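Glycosyl hydrolase family 62 protein (Coprinopsis cinerea, PDB 5B6T) probably removes alpha-L-arabinofuranosyl side groups from arabinoxylan by hydrolysing their glycosidic bonds, as a family 62 glycoside hydrolase with alpha-L-arabinofuranosidase activity. Local coordinates at residues L13-R21 / A63-Q73; L76-Q85 / L97-S107. All blocks are in the same frame, centred on the assembly; numbering follows the deposited sequence. Where two conformers were deposited one is given.

Contact 1 (L13-R21 / A63-Q73)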
loop_
_atom_site.group_PDB
_atom_site.type_symbol
_atom_site.label_atom_id
_atom_site.label_comp_id
_atom_site.label_asym_id
_atom_site.label_seq_id
_atom_site.Cartn_x
_atom_site.Cartn_y
_atom_site.Cartn_z
ATOM N N LEU A 13 -5.703 -15.631 -2.439
ATOM C CA LEU A 13 -6.502 -15.425 -3.633
ATOM C C LEU A 13 -5.631 -15.286 -4.872
ATOM O O LEU A 13 -6.002 -15.771 -5.954
ATOM C CB LEU A 13 -7.386 -14.192 -3.511
ATOM C CG LEU A 13 -8.419 -14.217 -2.368
ATOM C CD1 LEU A 13 -9.135 -12.889 -2.276
ATOM C CD2 LEU A 13 -9.404 -15.372 -2.467
ATOM N N ILE A 14 -4.514 -14.573 -4.731
ATOM C CA ILE A 14 -3.644 -14.285 -5.883
ATOM C C ILE A 14 -2.191 -14.632 -5.534
ATOM O O ILE A 14 -1.636 -14.152 -4.571
ATOM C CB ILE A 14 -3.698 -12.808 -6.311
ATOM C CG1 ILE A 14 -5.097 -12.426 -6.793
ATOM C CG2 ILE A 14 -2.683 -12.525 -7.418
ATOM C CD1 ILE A 14 -5.322 -10.929 -6.897
ATOM N N GLY A 15 -1.593 -15.501 -6.356
ATOM C CA GLY A 15 -0.184 -15.771 -6.288
ATOM C C GLY A 15 0.440 -15.724 -7.674
ATOM O O GLY A 15 -0.231 -15.423 -8.665
ATOM N N PRO A 16 1.744 -16.017 -7.739
ATOM C CA PRO A 16 2.481 -15.926 -8.983
ATOM C C PRO A 16 1.970 -16.908 -10.028
ATOM O O PRO A 16 1.476 -17.971 -9.696
ATOM C CB PRO A 16 3.903 -16.322 -8.587
ATOM C CG PRO A 16 4.010 -16.086 -7.150
ATOM C CD PRO A 16 2.626 -16.315 -6.595
ATOM N N LYS A 17 2.147 -16.547 -11.292
ATOM C CA LYS A 17 1.898 -17.481 -12.383
ATOM C C LYS A 17 3.055 -18.455 -12.488
ATOM O O LYS A 17 4.147 -18.202 -11.990
ATOM C CB LYS A 17 1.756 -16.732 -13.702
ATOM C CG LYS A 17 0.570 -15.781 -13.720
ATOM C CD LYS A 17 -0.756 -16.527 -13.617
ATOM C CE LYS A 17 -1.921 -15.547 -13.725
ATOM N NZ LYS A 17 -3.198 -16.177 -13.354
ATOM N N SER A 18 2.780 -19.612 -13.093
ATOM C CA SER A 18 3.819 -20.567 -13.421
ATOM C C SER A 18 4.292 -20.303 -14.835
ATOM O O SER A 18 3.805 -20.899 -15.774
ATOM C CB SER A 18 3.301 -21.989 -13.321
ATOM O OG SER A 18 4.380 -22.878 -13.487
ATOM N N ASP A 19 5.191 -19.355 -14.973
ATOM C CA ASP A 19 5.768 -18.977 -16.257
ATOM C C ASP A 19 7.256 -18.794 -16.076
ATOM O O ASP A 19 7.807 -18.995 -14.962
ATOM C CB ASP A 19 5.054 -17.744 -16.821
ATOM C CG ASP A 19 5.206 -16.485 -15.948
ATOM O OD1 ASP A 19 6.199 -16.377 -15.213
ATOM O OD2 ASP A 19 4.320 -15.601 -16.083
ATOM N N SER A 20 7.959 -18.459 -17.168
ATOM C CA SER A 20 9.420 -18.428 -17.096
ATOM C C SER A 20 9.980 -17.375 -16.154
ATOM O O SER A 20 11.134 -17.455 -15.775
ATOM C CB SER A 20 10.053 -18.277 -18.471
ATOM O OG SER A 20 9.619 -17.114 -19.126
ATOM N N ARG A 21 9.157 -16.394 -15.767
ATOM C CA ARG A 21 9.620 -15.361 -14.837
ATOM C C ARG A 21 9.870 -15.927 -13.446
ATOM O O ARG A 21 10.652 -15.369 -12.696
ATOM C CB ARG A 21 8.642 -14.167 -14.784
ATOM C CG ARG A 21 8.561 -13.418 -16.108
ATOM C CD ARG A 21 7.550 -12.288 -16.070
ATOM N NE ARG A 21 7.555 -11.579 -17.339
ATOM C CZ ARG A 21 7.734 -10.265 -17.482
ATOM N NH1 ARG A 21 7.892 -9.480 -16.427
ATOM N NH2 ARG A 21 7.717 -9.733 -18.695
ATOM N N ALA A 63 -10.369 -13.913 -9.013
ATOM C CA ALA A 63 -9.071 -13.239 -8.893
ATOM C C ALA A 63 -7.894 -14.154 -9.209
ATOM O O ALA A 63 -6.962 -13.742 -9.900
ATOM C CB ALA A 63 -8.897 -12.628 -7.516
ATOM N N GLY A 64 -7.949 -15.376 -8.710
ATOM C CA GLY A 64 -6.839 -16.323 -8.917
ATOM C C GLY A 64 -6.603 -16.706 -10.365
ATOM O O GLY A 64 -5.465 -16.999 -10.748
ATOM N N SER A 65 -7.662 -16.721 -11.172
ATOM C CA SER A 65 -7.560 -17.101 -12.587
ATOM C C SER A 65 -7.335 -15.918 -13.537
ATOM O O SER A 65 -7.112 -16.120 -14.736
ATOM C CB SER A 65 -8.806 -17.879 -13.001
ATOM O OG SER A 65 -9.955 -17.082 -12.911
ATOM N N ALA A 66 -7.336 -14.697 -13.002
ATOM C CA ALA A 66 -7.144 -13.514 -13.806
ATOM C C ALA A 66 -5.743 -13.510 -14.432
ATOM O O ALA A 66 -4.794 -13.869 -13.763
ATOM C CB ALA A 66 -7.349 -12.284 -12.941
ATOM N N SER A 67 -5.631 -13.113 -15.693
ATOM C CA SER A 67 -4.348 -12.956 -16.352
ATOM C C SER A 67 -3.550 -11.807 -15.723
ATOM O O SER A 67 -4.109 -10.879 -15.129
ATOM C CB SER A 67 -4.547 -12.647 -17.839
ATOM O OG SER A 67 -5.389 -11.521 -18.013
ATOM N N PHE A 68 -2.246 -11.920 -15.839
ATOM C CA PHE A 68 -1.333 -10.854 -15.465
ATOM C C PHE A 68 -0.971 -10.043 -16.695
ATOM O O PHE A 68 -0.720 -10.608 -17.766
ATOM C CB PHE A 68 -0.057 -11.461 -14.909
ATOM C CG PHE A 68 -0.153 -11.957 -13.479
ATOM C CD1 PHE A 68 -1.365 -12.021 -12.782
ATOM C CD2 PHE A 68 1.007 -12.324 -12.813
ATOM C CE1 PHE A 68 -1.411 -12.481 -11.468
ATOM C CE2 PHE A 68 0.968 -12.766 -11.503
ATOM C CZ PHE A 68 -0.253 -12.839 -10.825
ATOM N N TYR A 69 -0.905 -8.724 -16.543
ATOM C CA TYR A 69 -0.218 -7.880 -17.532
ATOM C C TYR A 69 1.031 -7.380 -16.848
ATOM O O TYR A 69 0.967 -6.521 -15.945
ATOM C CB TYR A 69 -1.080 -6.693 -18.048
ATOM C CG TYR A 69 -0.515 -6.085 -19.305
ATOM C CD1 TYR A 69 0.582 -5.266 -19.260
ATOM C CD2 TYR A 69 -1.115 -6.314 -20.541
ATOM C CE1 TYR A 69 1.108 -4.726 -20.433
ATOM C CE2 TYR A 69 -0.605 -5.768 -21.706
ATOM C CZ TYR A 69 0.505 -4.976 -21.638
ATOM O OH TYR A 69 1.060 -4.450 -22.797
ATOM N N TYR A 70 2.183 -7.869 -17.307
ATOM C CA TYR A 70 3.464 -7.437 -16.776
ATOM C C TYR A 70 3.806 -6.034 -17.299
ATOM O O TYR A 70 3.947 -5.819 -18.498
ATOM C CB TYR A 70 4.532 -8.442 -17.157
ATOM C CG TYR A 70 4.375 -9.788 -16.472
ATOM C CD1 TYR A 70 4.585 -9.923 -15.107
ATOM C CD2 TYR A 70 4.034 -10.934 -17.197
ATOM C CE1 TYR A 70 4.427 -11.152 -14.460
ATOM C CE2 TYR A 70 3.886 -12.155 -16.570
ATOM C CZ TYR A 70 4.100 -12.268 -15.200
ATOM O OH TYR A 70 4.005 -13.492 -14.543
ATOM N N LEU A 71 3.916 -5.069 -16.381
ATOM C CA LEU A 71 3.985 -3.672 -16.792
ATOM C C LEU A 71 5.327 -3.282 -17.388
ATOM O O LEU A 71 5.450 -2.188 -17.948
ATOM C CB LEU A 71 3.578 -2.733 -15.653
ATOM C CG LEU A 71 2.113 -2.854 -15.252
ATOM C CD1 LEU A 71 1.873 -2.029 -13.994
ATOM C CD2 LEU A 71 1.181 -2.408 -16.381
ATOM N N ASP A 72 6.310 -4.178 -17.323
ATOM C CA ASP A 72 7.559 -3.934 -18.054
ATOM C C ASP A 72 7.380 -3.953 -19.577
ATOM O O ASP A 72 8.264 -3.499 -20.304
ATOM C CB ASP A 72 8.691 -4.872 -17.576
ATOM C CG ASP A 72 8.440 -6.366 -17.871
ATOM O OD1 ASP A 72 7.675 -6.717 -18.748
ATOM O OD2 ASP A 72 9.167 -7.202 -17.274
ATOM N N GLN A 73 6.233 -4.423 -20.054
ATOM C CA GLN A 73 5.869 -4.344 -21.466
ATOM C C GLN A 73 5.326 -2.967 -21.905
ATOM O O GLN A 73 5.202 -2.689 -23.113
ATOM C CB GLN A 73 4.875 -5.465 -21.840
ATOM C CG GLN A 73 5.423 -6.852 -21.602
ATOM C CD GLN A 73 6.724 -7.106 -22.313
ATOM O OE1 GLN A 73 7.796 -7.226 -21.680
ATOM N NE2 GLN A 73 6.662 -7.169 -23.614
HETATM O O HOH W 1 -2.602 -15.619 -10.188
HETATM O O HOH W 2 -3.121 -17.275 -8.249
HETATM O O HOH W 3 3.898 -14.397 -11.934
#

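Contact 2 (L76-Q85 / L97-S107)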
loop_
_atom_site.group_PDB
_atom_site.type_symbol
_atom_site.label_atom_id
_atom_site.label_comp_id
_atom_site.label_asym_id
_atom_site.label_seq_id
_atom_site.Cartn_x
_atom_site.Cartn_y
_atom_site.Cartn_z
ATOM N N LEU A 76 6.493 2.012 -18.888
ATOM C CA LEU A 76 6.996 1.871 -17.523
ATOM C C LEU A 76 8.294 1.031 -17.449
ATOM O O LEU A 76 9.242 1.387 -16.747
ATOM C CB LEU A 76 5.883 1.263 -16.648
ATOM C CG LEU A 76 6.169 1.175 -15.148
ATOM C CD1 LEU A 76 4.904 1.405 -14.321
ATOM C CD2 LEU A 76 6.787 -0.166 -14.762
ATOM N N GLY A 77 8.316 -0.068 -18.192
ATOM C CA GLY A 77 9.583 -0.722 -18.578
ATOM C C GLY A 77 10.241 -1.614 -17.550
ATOM O O GLY A 77 9.750 -1.762 -16.436
ATOM N N THR A 78 11.311 -2.284 -17.996
ATOM C CA THR A 78 12.134 -3.118 -17.151
ATOM C C THR A 78 13.009 -2.292 -16.217
ATOM O O THR A 78 13.144 -1.073 -16.355
ATOM C CB THR A 78 13.053 -4.047 -17.986
ATOM O OG1 THR A 78 13.851 -3.256 -18.869
ATOM C CG2 THR A 78 12.242 -5.068 -18.770
ATOM N N GLY A 79 13.542 -2.995 -15.241
ATOM C CA GLY A 79 14.304 -2.407 -14.181
ATOM C C GLY A 79 13.537 -2.561 -12.905
ATOM O O GLY A 79 12.476 -3.161 -12.890
ATOM N N TYR A 80 14.095 -2.031 -11.827
ATOM C CA TYR A 80 13.473 -2.131 -10.524
ATOM C C TYR A 80 12.306 -1.144 -10.402
ATOM O O TYR A 80 12.483 0.070 -10.598
ATOM C CB TYR A 80 14.514 -1.825 -9.447
ATOM C CG TYR A 80 13.968 -1.765 -8.047
ATOM C CD1 TYR A 80 13.838 -2.909 -7.283
ATOM C CD2 TYR A 80 13.559 -0.563 -7.510
ATOM C CE1 TYR A 80 13.314 -2.858 -5.999
ATOM C CE2 TYR A 80 13.042 -0.501 -6.225
ATOM C CZ TYR A 80 12.942 -1.648 -5.491
ATOM O OH TYR A 80 12.434 -1.592 -4.216
ATOM N N ARG A 81 11.127 -1.680 -10.074
ATOM C CA ARG A 81 9.971 -0.874 -9.650
ATOM C C ARG A 81 9.249 -1.721 -8.610
ATOM O O ARG A 81 9.131 -2.934 -8.773
ATOM C CB ARG A 81 8.998 -0.540 -10.800
ATOM C CG ARG A 81 9.549 0.361 -11.895
ATOM C CD ARG A 81 10.106 -0.469 -13.037
ATOM N NE ARG A 81 10.457 0.334 -14.207
ATOM C CZ ARG A 81 11.546 1.078 -14.316
ATOM N NH1 ARG A 81 12.443 1.143 -13.330
ATOM N NH2 ARG A 81 11.781 1.714 -15.446
ATOM N N ALA A 82 8.743 -1.082 -7.561
ATOM C CA ALA A 82 8.042 -1.828 -6.503
ATOM C C ALA A 82 7.062 -0.964 -5.729
ATOM O O ALA A 82 7.243 0.255 -5.626
ATOM C CB ALA A 82 9.014 -2.479 -5.544
ATOM N N ALA A 83 6.055 -1.640 -5.189
ATOM C CA ALA A 83 5.093 -1.086 -4.217
ATOM C C ALA A 83 4.242 0.045 -4.792
ATOM O O ALA A 83 4.434 1.233 -4.494
ATOM C CB ALA A 83 5.781 -0.700 -2.899
ATOM N N PRO A 84 3.272 -0.329 -5.616
ATOM C CA PRO A 84 2.507 0.655 -6.344
ATOM C C PRO A 84 1.326 1.250 -5.547
ATOM O O PRO A 84 0.802 0.628 -4.609
ATOM C CB PRO A 84 1.984 -0.149 -7.529
ATOM C CG PRO A 84 1.783 -1.525 -6.978
ATOM C CD PRO A 84 2.888 -1.711 -5.986
ATOM N N GLN A 85 0.867 2.434 -5.986
ATOM C CA GLN A 85 -0.355 3.059 -5.504
ATOM C C GLN A 85 -1.031 3.673 -6.706
ATOM O O GLN A 85 -0.450 4.537 -7.337
ATOM C CB GLN A 85 -0.081 4.160 -4.473
ATOM C CG GLN A 85 -1.377 4.785 -3.955
ATOM C CD GLN A 85 -1.186 6.167 -3.387
ATOM O OE1 GLN A 85 -0.251 6.881 -3.713
ATOM N NE2 GLN A 85 -2.135 6.570 -2.562
ATOM N N LEU A 97 0.144 6.201 -11.131
ATOM C CA LEU A 97 0.670 4.997 -10.481
ATOM C C LEU A 97 1.997 5.429 -9.837
ATOM O O LEU A 97 2.948 5.784 -10.553
ATOM C CB LEU A 97 0.916 3.885 -11.505
ATOM C CG LEU A 97 1.193 2.505 -10.919
ATOM C CD1 LEU A 97 -0.031 1.934 -10.181
ATOM C CD2 LEU A 97 1.673 1.524 -11.993
ATOM N N VAL A 98 1.978 5.480 -8.511
ATOM C CA VAL A 98 3.081 5.894 -7.680
ATOM C C VAL A 98 3.791 4.640 -7.191
ATOM O O VAL A 98 3.144 3.633 -6.882
ATOM C CB VAL A 98 2.563 6.763 -6.515
ATOM C CG1 VAL A 98 3.633 6.987 -5.452
ATOM C CG2 VAL A 98 2.064 8.073 -7.055
ATOM N N TYR A 99 5.115 4.672 -7.173
ATOM C CA TYR A 99 5.931 3.507 -6.781
ATOM C C TYR A 99 7.367 3.978 -6.520
ATOM O O TYR A 99 7.671 5.185 -6.660
ATOM C CB TYR A 99 5.902 2.412 -7.875
ATOM C CG TYR A 99 6.236 2.956 -9.258
ATOM C CD1 TYR A 99 5.238 3.420 -10.091
ATOM C CD2 TYR A 99 7.541 2.949 -9.748
ATOM C CE1 TYR A 99 5.518 3.932 -11.333
ATOM C CE2 TYR A 99 7.830 3.442 -11.010
ATOM C CZ TYR A 99 6.808 3.920 -11.814
ATOM O OH TYR A 99 7.069 4.451 -13.068
ATOM N N GLN A 100 8.230 3.034 -6.156
ATOM C CA GLN A 100 9.645 3.366 -5.925
ATOM C C GLN A 100 10.505 2.715 -6.997
ATOM O O GLN A 100 10.214 1.622 -7.495
ATOM C CB GLN A 100 10.078 2.879 -4.540
ATOM C CG GLN A 100 10.153 1.362 -4.412
ATOM C CD GLN A 100 9.625 0.802 -3.109
ATOM O OE1 GLN A 100 8.713 1.333 -2.498
ATOM N NE2 GLN A 100 10.199 -0.286 -2.683
ATOM N N ASN A 101 11.572 3.407 -7.362
ATOM C CA ASN A 101 12.542 2.914 -8.315
ATOM C C ASN A 101 13.966 3.215 -7.846
ATOM O O ASN A 101 14.891 3.221 -8.674
ATOM C CB ASN A 101 12.307 3.533 -9.700
ATOM C CG ASN A 101 12.641 5.006 -9.752
ATOM O OD1 ASN A 101 12.729 5.686 -8.720
ATOM N ND2 ASN A 101 12.802 5.513 -10.972
ATOM N N GLY A 102 14.139 3.441 -6.555
ATOM C CA GLY A 102 15.362 4.051 -5.995
ATOM C C GLY A 102 15.130 5.511 -5.584
ATOM O O GLY A 102 15.787 6.049 -4.657
ATOM N N ASN A 103 14.170 6.135 -6.266
ATOM C CA ASN A 103 13.614 7.442 -5.921
ATOM C C ASN A 103 12.102 7.233 -5.681
ATOM O O ASN A 103 11.609 6.091 -5.741
ATOM C CB ASN A 103 13.917 8.408 -7.082
ATOM C CG ASN A 103 13.860 9.878 -6.693
ATOM O OD1 ASN A 103 13.092 10.337 -5.829
ATOM N ND2 ASN A 103 14.635 10.662 -7.418
ATOM N N ALA A 104 11.389 8.294 -5.377
ATOM C CA ALA A 104 9.930 8.300 -5.357
ATOM C C ALA A 104 9.459 8.603 -6.765
ATOM O O ALA A 104 9.751 9.667 -7.297
ATOM C CB ALA A 104 9.432 9.364 -4.384
ATOM N N ALA A 105 8.758 7.654 -7.380
ATOM C CA ALA A 105 8.445 7.706 -8.810
ATOM C C ALA A 105 6.972 7.621 -9.133
ATOM O O ALA A 105 6.128 7.244 -8.282
ATOM C CB ALA A 105 9.191 6.610 -9.537
ATOM N N TYR A 106 6.639 7.980 -10.378
ATOM C CA TYR A 106 5.278 7.825 -10.840
ATOM C C TYR A 106 5.190 7.668 -12.347
ATOM O O TYR A 106 6.085 8.131 -13.086
ATOM C CB TYR A 106 4.413 9.022 -10.420
ATOM C CG TYR A 106 4.842 10.324 -11.079
ATOM C CD1 TYR A 106 5.852 11.103 -10.504
ATOM C CD2 TYR A 106 4.270 10.745 -12.272
ATOM C CE1 TYR A 106 6.276 12.273 -11.098
ATOM C CE2 TYR A 106 4.667 11.936 -12.875
ATOM C CZ TYR A 106 5.681 12.665 -12.294
ATOM O OH TYR A 106 6.103 13.848 -12.878
ATOM N N SER A 107 4.115 7.001 -12.771
ATOM C CA SER A 107 3.677 6.945 -14.167
ATOM C C SER A 107 2.268 7.514 -14.262
ATOM O O SER A 107 1.532 7.558 -13.272
ATOM C CB SER A 107 3.684 5.499 -14.683
ATOM O OG SER A 107 4.987 4.978 -14.669
HETATM O O HOH W 4 6.425 2.771 -3.346
#

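Contact 1 (L13-R21 / A63-Q73)
Arg21 lies flat on the ring of Tyr70, with the guanidinium and ring planes only 7° apart. Their centres are separated by 3.9 Å, which meets the geometry of a stacked cation-pi pair. CD of Arg21 stands over the middle of the same face, 3.5 Å from the Tyr70 centroid, so the aliphatic end and the charged group share one aromatic surface. The two side chains slide past each other in opposite directions, which brings the guanidinium over CG of Tyr70 and on to Asp72. There Arg21 NH1 reaches Asp72 OD2 at 2.7 Å, while NH2 meets Asp72 OD1 in the guanidinium plane with a nearly straight bond (165°). The result is an end-on, two-pronged salt bridge, although the carboxylate is turned well out of that plane.

Tyr70 OH donates to the syn lone pair of Asp19 OD2 (2.6 Å) and accepts from a water that Lys17 N also binds. OD1 of Asp19 accepts from Arg21 N, closing an Asx turn, which ties the tyrosine's carboxylate partner to the backbone of the stacking arginine.

Lys17 meets Phe68 differently, with its aliphatic chain rather than its charge. With CG anti to the carbonyl carbon (chi1 -63°), Lys17 lays CG over one face of Phe68, 3.8 Å from the centroid in a CH-pi contact. The bend at chi2 then carries CE along the ring and Lys17 NZ on to Ala66 O at 2.8 Å, above the carbonyl plane. Ile14 CG2 comes to the edge of that ring, and its CG1 packs on Ala63 CB. Phe68 also touches Val53, Ile55 and Ile26. The arrangement is that of a surface loop, following strand 7-9, draped over the outermost strand 68-70 of an antiparallel blade in this family's five-bladed beta-propeller.

Contact 2 (L76-Q85 / L97-S107)
This is a buried antiparallel pairing inside one propeller blade, between the innermost strand 82-89 and its hairpin partner 94-100. The short segments 82-85 and 97-100 meet at 158°. Two hydrogen-bonded pairs fix the register: Ala82 with Gln100, where Gln100 N to Ala82 O is 3.0 Å, and Gln85 with Val98, where Gln85 N to Val98 O is 2.7 Å. A one-residue shift between them marks a beta bulge at Ala83 and Pro84.

Gln100 bends back over the bulge, its CG lodged between the backbone N and the carbonyl carbon (chi1 69°). Gln100 NE2 gives Tyr80 OH a practically straight bond of 3.0 Å (177°) in the amide plane; OE1 accepts from Asp143 N and is linked by a water to Ala83 O.

Arg81 runs alongside Tyr99, with Arg81 CG 3.6 Å from Tyr99 CE2. Its guanidinium folds back to clasp its own loop: NE and NH2 both bond Leu76 O, and Arg81 NH1 bonds Tyr80 O at 2.9 Å. Replacing it with an alanine removes the guanidinium and CG, which would probably leave Leu76 O and Tyr80 O without these donors, uncover Tyr99 CE2 and let the 76-81 loop move more freely. Leu76 and Tyr99 point at each other from opposite directions, Leu76 CD1 lying against the hydroxyl end of the ring. Tyr99 OH donates to Ser107 OG at 2.7 Å; that OG also bonds Thr119 O.

Ala82 and Pro84 rest against strands 37-46 and 49-57 of the preceding blade, whereas Val98 and Gln100 face strand 142-148 of the next, with the bound calcium ion near Ala83.

Contact 1 is a surface contact about 19 Å from the chain centre to its own centre, whereas contact 2 is mostly buried, about 13 Å away. The chemistry follows: 13-21 meets 63-73 through charged and aromatic side chains, without any direct backbone hydrogen bond between them, while 76-85 and 97-107 are joined mainly by backbone bonds of a hairpin. Each has an arginine, but Arg21 spans its contact whereas Arg81 mainly ties its own loop. Contact 1 joins a connecting loop to the outer strand of one blade; contact 2 lies inside the next. They touch, Leu71 CD1 lying 4.1 Å from Leu97 CD2, and Asp72 packs against Gly77 and Thr78.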